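Local coordinates for alkane monooxygenase (Geobacillus thermodenitrificans, PDB 3B9O), which belongs to the luciferase-like monooxygenases, a family with a TIM-barrel fold, and is modelled here with flavin mononucleotide, at residues 169-178 with 423-434. Residues are numbered along the deposited sequence; the frame is centred on the assembly and turned at random.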
# COMPACT_ATOMS: atom_id res chain seq x y z
N TYR A 169 4.16 6.27 -17.23
CA TYR A 169 4.90 7.56 -17.18
C TYR A 169 4.77 8.35 -18.50
O TYR A 169 4.50 9.55 -18.48
CB TYR A 169 6.40 7.39 -16.90
CG TYR A 169 6.81 6.78 -15.57
CD1 TYR A 169 8.00 6.05 -15.48
CD2 TYR A 169 6.01 6.92 -14.41
CE1 TYR A 169 8.42 5.48 -14.28
CE2 TYR A 169 6.43 6.35 -13.17
CZ TYR A 169 7.63 5.62 -13.14
OH TYR A 169 8.07 5.08 -11.96
N LYS A 170 4.98 7.68 -19.65
CA LYS A 170 4.83 8.39 -20.96
C LYS A 170 3.43 8.98 -21.14
O LYS A 170 3.29 10.13 -21.49
CB LYS A 170 5.16 7.47 -22.12
CG LYS A 170 6.67 7.12 -22.21
CD LYS A 170 6.87 5.90 -23.13
CE LYS A 170 8.36 5.57 -23.12
NZ LYS A 170 8.72 4.67 -24.21
N LEU A 171 2.40 8.18 -20.89
CA LEU A 171 1.00 8.66 -20.91
C LEU A 171 0.72 9.84 -19.97
O LEU A 171 0.17 10.88 -20.36
CB LEU A 171 0.03 7.48 -20.62
CG LEU A 171 0.05 6.33 -21.65
CD1 LEU A 171 -0.74 5.13 -21.17
CD2 LEU A 171 -0.46 6.82 -23.06
N TRP A 172 1.14 9.69 -18.73
CA TRP A 172 0.82 10.66 -17.70
C TRP A 172 1.60 11.97 -17.76
O TRP A 172 1.05 13.00 -17.40
CB TRP A 172 1.05 10.03 -16.32
CG TRP A 172 0.05 8.97 -15.96
CD1 TRP A 172 -1.26 8.93 -16.32
CD2 TRP A 172 0.27 7.87 -15.07
NE1 TRP A 172 -1.87 7.83 -15.75
CE2 TRP A 172 -0.96 7.17 -14.95
CE3 TRP A 172 1.40 7.38 -14.36
CZ2 TRP A 172 -1.09 5.99 -14.20
CZ3 TRP A 172 1.27 6.23 -13.60
CH2 TRP A 172 0.02 5.54 -13.52
N GLU A 173 2.86 11.90 -18.18
CA GLU A 173 3.81 13.01 -18.11
C GLU A 173 4.09 13.61 -19.47
O GLU A 173 4.35 14.80 -19.57
CB GLU A 173 5.16 12.55 -17.54
CG GLU A 173 5.14 11.98 -16.10
CD GLU A 173 4.83 13.06 -15.06
OE1 GLU A 173 4.22 12.72 -14.04
OE2 GLU A 173 5.21 14.22 -15.28
N GLY A 174 4.05 12.79 -20.50
CA GLY A 174 4.54 13.24 -21.81
C GLY A 174 3.52 13.42 -22.95
O GLY A 174 3.78 14.13 -23.95
N SER A 175 2.38 12.77 -22.84
CA SER A 175 1.47 12.78 -23.96
C SER A 175 0.80 14.14 -24.19
O SER A 175 0.78 14.66 -25.32
CB SER A 175 0.47 11.65 -23.81
OG SER A 175 -0.47 11.65 -24.87
N TRP A 176 0.26 14.74 -23.13
CA TRP A 176 -0.38 16.05 -23.21
C TRP A 176 0.54 17.00 -22.49
O TRP A 176 0.94 16.71 -21.38
CB TRP A 176 -1.73 16.07 -22.48
CG TRP A 176 -2.81 15.20 -23.08
CD1 TRP A 176 -2.69 13.87 -23.46
CD2 TRP A 176 -4.15 15.57 -23.38
NE1 TRP A 176 -3.86 13.44 -23.99
CE2 TRP A 176 -4.78 14.45 -23.92
CE3 TRP A 176 -4.89 16.76 -23.22
CZ2 TRP A 176 -6.13 14.47 -24.32
CZ3 TRP A 176 -6.23 16.77 -23.61
CH2 TRP A 176 -6.83 15.64 -24.16
N GLU A 177 0.80 18.15 -23.10
CA GLU A 177 1.61 19.21 -22.52
C GLU A 177 0.82 19.94 -21.42
O GLU A 177 -0.42 19.90 -21.40
CB GLU A 177 2.03 20.19 -23.62
CG GLU A 177 2.87 19.51 -24.74
CD GLU A 177 3.44 20.51 -25.76
OE1 GLU A 177 3.52 20.13 -26.96
OE2 GLU A 177 3.76 21.65 -25.35
N ASP A 178 1.54 20.57 -20.49
CA ASP A 178 0.92 21.27 -19.35
C ASP A 178 -0.36 22.05 -19.58
O ASP A 178 -1.36 21.86 -18.86
CB ASP A 178 1.92 22.13 -18.60
CG ASP A 178 2.84 21.30 -17.74
OD1 ASP A 178 3.68 21.93 -17.05
OD2 ASP A 178 2.72 20.04 -17.74
N ARG A 423 4.17 17.68 -8.78
CA ARG A 423 4.63 16.70 -9.76
C ARG A 423 5.97 16.07 -9.36
O ARG A 423 6.66 16.58 -8.46
CB ARG A 423 4.62 17.28 -11.18
CG ARG A 423 3.17 17.24 -11.76
CD ARG A 423 2.74 18.48 -12.56
NE ARG A 423 1.28 18.49 -12.79
CZ ARG A 423 0.68 19.08 -13.83
NH1 ARG A 423 1.38 19.69 -14.78
NH2 ARG A 423 -0.64 19.03 -13.92
N LEU A 424 6.26 14.90 -9.95
CA LEU A 424 7.49 14.14 -9.71
C LEU A 424 8.75 15.02 -9.85
O LEU A 424 8.82 15.86 -10.77
CB LEU A 424 7.56 13.03 -10.74
CG LEU A 424 7.37 11.53 -10.43
CD1 LEU A 424 7.00 11.16 -9.00
CD2 LEU A 424 6.51 10.79 -11.45
N PRO A 425 9.74 14.84 -8.94
CA PRO A 425 10.90 15.76 -9.00
C PRO A 425 11.76 15.48 -10.21
O PRO A 425 11.58 14.43 -10.86
CB PRO A 425 11.64 15.47 -7.70
CG PRO A 425 11.31 14.03 -7.39
CD PRO A 425 9.86 13.87 -7.84
N ASP A 426 12.65 16.41 -10.53
CA ASP A 426 13.53 16.30 -11.72
C ASP A 426 14.37 15.03 -11.71
O ASP A 426 14.78 14.55 -12.77
CB ASP A 426 14.47 17.50 -11.78
CG ASP A 426 13.75 18.79 -12.18
OD1 ASP A 426 12.68 18.72 -12.84
OD2 ASP A 426 14.27 19.87 -11.82
N ASP A 427 14.69 14.52 -10.53
CA ASP A 427 15.58 13.34 -10.46
C ASP A 427 14.89 11.98 -10.54
O ASP A 427 15.56 10.93 -10.66
CB ASP A 427 16.53 13.41 -9.26
CG ASP A 427 15.84 13.20 -7.96
OD1 ASP A 427 16.48 12.72 -7.02
OD2 ASP A 427 14.66 13.53 -7.83
N HIS A 428 13.56 11.98 -10.48
CA HIS A 428 12.78 10.77 -10.79
C HIS A 428 12.85 10.39 -12.29
O HIS A 428 12.81 11.25 -13.15
CB HIS A 428 11.32 10.98 -10.37
CG HIS A 428 10.54 9.71 -10.30
ND1 HIS A 428 10.03 9.09 -11.42
CD2 HIS A 428 10.20 8.93 -9.24
CE1 HIS A 428 9.39 7.98 -11.06
NE2 HIS A 428 9.48 7.87 -9.74
N ILE A 429 12.92 9.10 -12.62
CA ILE A 429 13.05 8.67 -14.04
C ILE A 429 11.88 9.06 -15.00
O ILE A 429 12.09 9.27 -16.20
CB ILE A 429 13.40 7.13 -14.15
CG1 ILE A 429 12.32 6.27 -13.50
CG2 ILE A 429 14.74 6.83 -13.47
CD1 ILE A 429 12.44 4.81 -13.85
N ALA A 430 10.67 9.15 -14.46
CA ALA A 430 9.51 9.62 -15.21
C ALA A 430 9.67 11.04 -15.76
O ALA A 430 9.04 11.38 -16.76
CB ALA A 430 8.28 9.55 -14.37
N ALA A 431 10.48 11.86 -15.10
CA ALA A 431 10.70 13.25 -15.50
C ALA A 431 11.32 13.36 -16.90
O ALA A 431 11.17 14.42 -17.56
CB ALA A 431 11.55 13.99 -14.48
N ARG A 432 11.98 12.29 -17.32
CA ARG A 432 12.55 12.14 -18.69
C ARG A 432 11.54 12.35 -19.80
O ARG A 432 11.91 12.77 -20.90
CB ARG A 432 13.16 10.74 -18.89
CG ARG A 432 14.52 10.57 -18.26
CD ARG A 432 14.69 9.20 -17.65
NE ARG A 432 15.72 9.20 -16.60
CZ ARG A 432 16.88 8.56 -16.69
NH1 ARG A 432 17.17 7.86 -17.78
NH2 ARG A 432 17.76 8.62 -15.69
N TYR A 433 10.26 12.04 -19.53
CA TYR A 433 9.25 12.04 -20.60
C TYR A 433 8.47 13.33 -20.76
O TYR A 433 7.58 13.43 -21.60
CB TYR A 433 8.30 10.87 -20.47
CG TYR A 433 9.00 9.55 -20.33
CD1 TYR A 433 9.75 9.01 -21.38
CD2 TYR A 433 8.92 8.85 -19.14
CE1 TYR A 433 10.41 7.77 -21.23
CE2 TYR A 433 9.56 7.64 -18.98
CZ TYR A 433 10.30 7.10 -20.02
OH TYR A 433 10.92 5.89 -19.80
N ARG A 434 8.84 14.35 -20.00
CA ARG A 434 8.14 15.62 -20.09
C ARG A 434 8.28 16.45 -21.39
O ARG A 434 7.36 17.20 -21.74
CB ARG A 434 8.45 16.46 -18.87
CG ARG A 434 7.94 15.79 -17.67
CD ARG A 434 8.43 16.46 -16.44
NE ARG A 434 7.75 15.91 -15.28
CZ ARG A 434 8.11 16.09 -14.01
NH1 ARG A 434 9.17 16.81 -13.68
NH2 ARG A 434 7.37 15.55 -13.06
O HOH W 1 4.36 14.17 -11.88
O HOH W 2 5.04 17.46 -20.53
O HOH W 3 5.30 16.79 -24.20
O HOH W 4 3.73 20.92 -14.47
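Glu173 OE2 takes a near-straight bond from Arg434 NE (3.1 Å, 165°) and a weak one from NH2, a salt bridge that ties the C-terminal tail of this TIM-barrel protein to helix 154-174. OE2 lies in the guanidinium plane, but NE comes to it from above the carboxylate plane. Arg434 NH2 also reaches back to Leu424 O at 2.7 Å, pinning the two ends of the tail segment together. The other oxygen, Glu173 OE1, bonds to Thr221 and accepts from a water that in turn takes the Leu424 N-H.

One turn back along the helix from Glu173, the Tyr169 ring carries Ala430 CB over one face, 3.5 Å from its centroid. His428 turns its edge to that ring in an offset edge-to-face pair, planes 88° apart, with CE1 nearest Tyr169 OH. His240 anchors this pair, its ND1 binding Tyr169 OH and its O binding His428 NE2. Lys170 CG sits over a face of Tyr433 in a CH-pi contact, 3.8 Å from the centroid; the extended chain carries CE to Tyr433 CE1, and NZ pairs with Glu166. Farther out, Asp178 OD2, also paired with Arg220, forms a salt bridge with Arg423 NH1 at the guanidinium edge, 3.3 Å away, and a water bridges Asp178 OD1 to that same NH1.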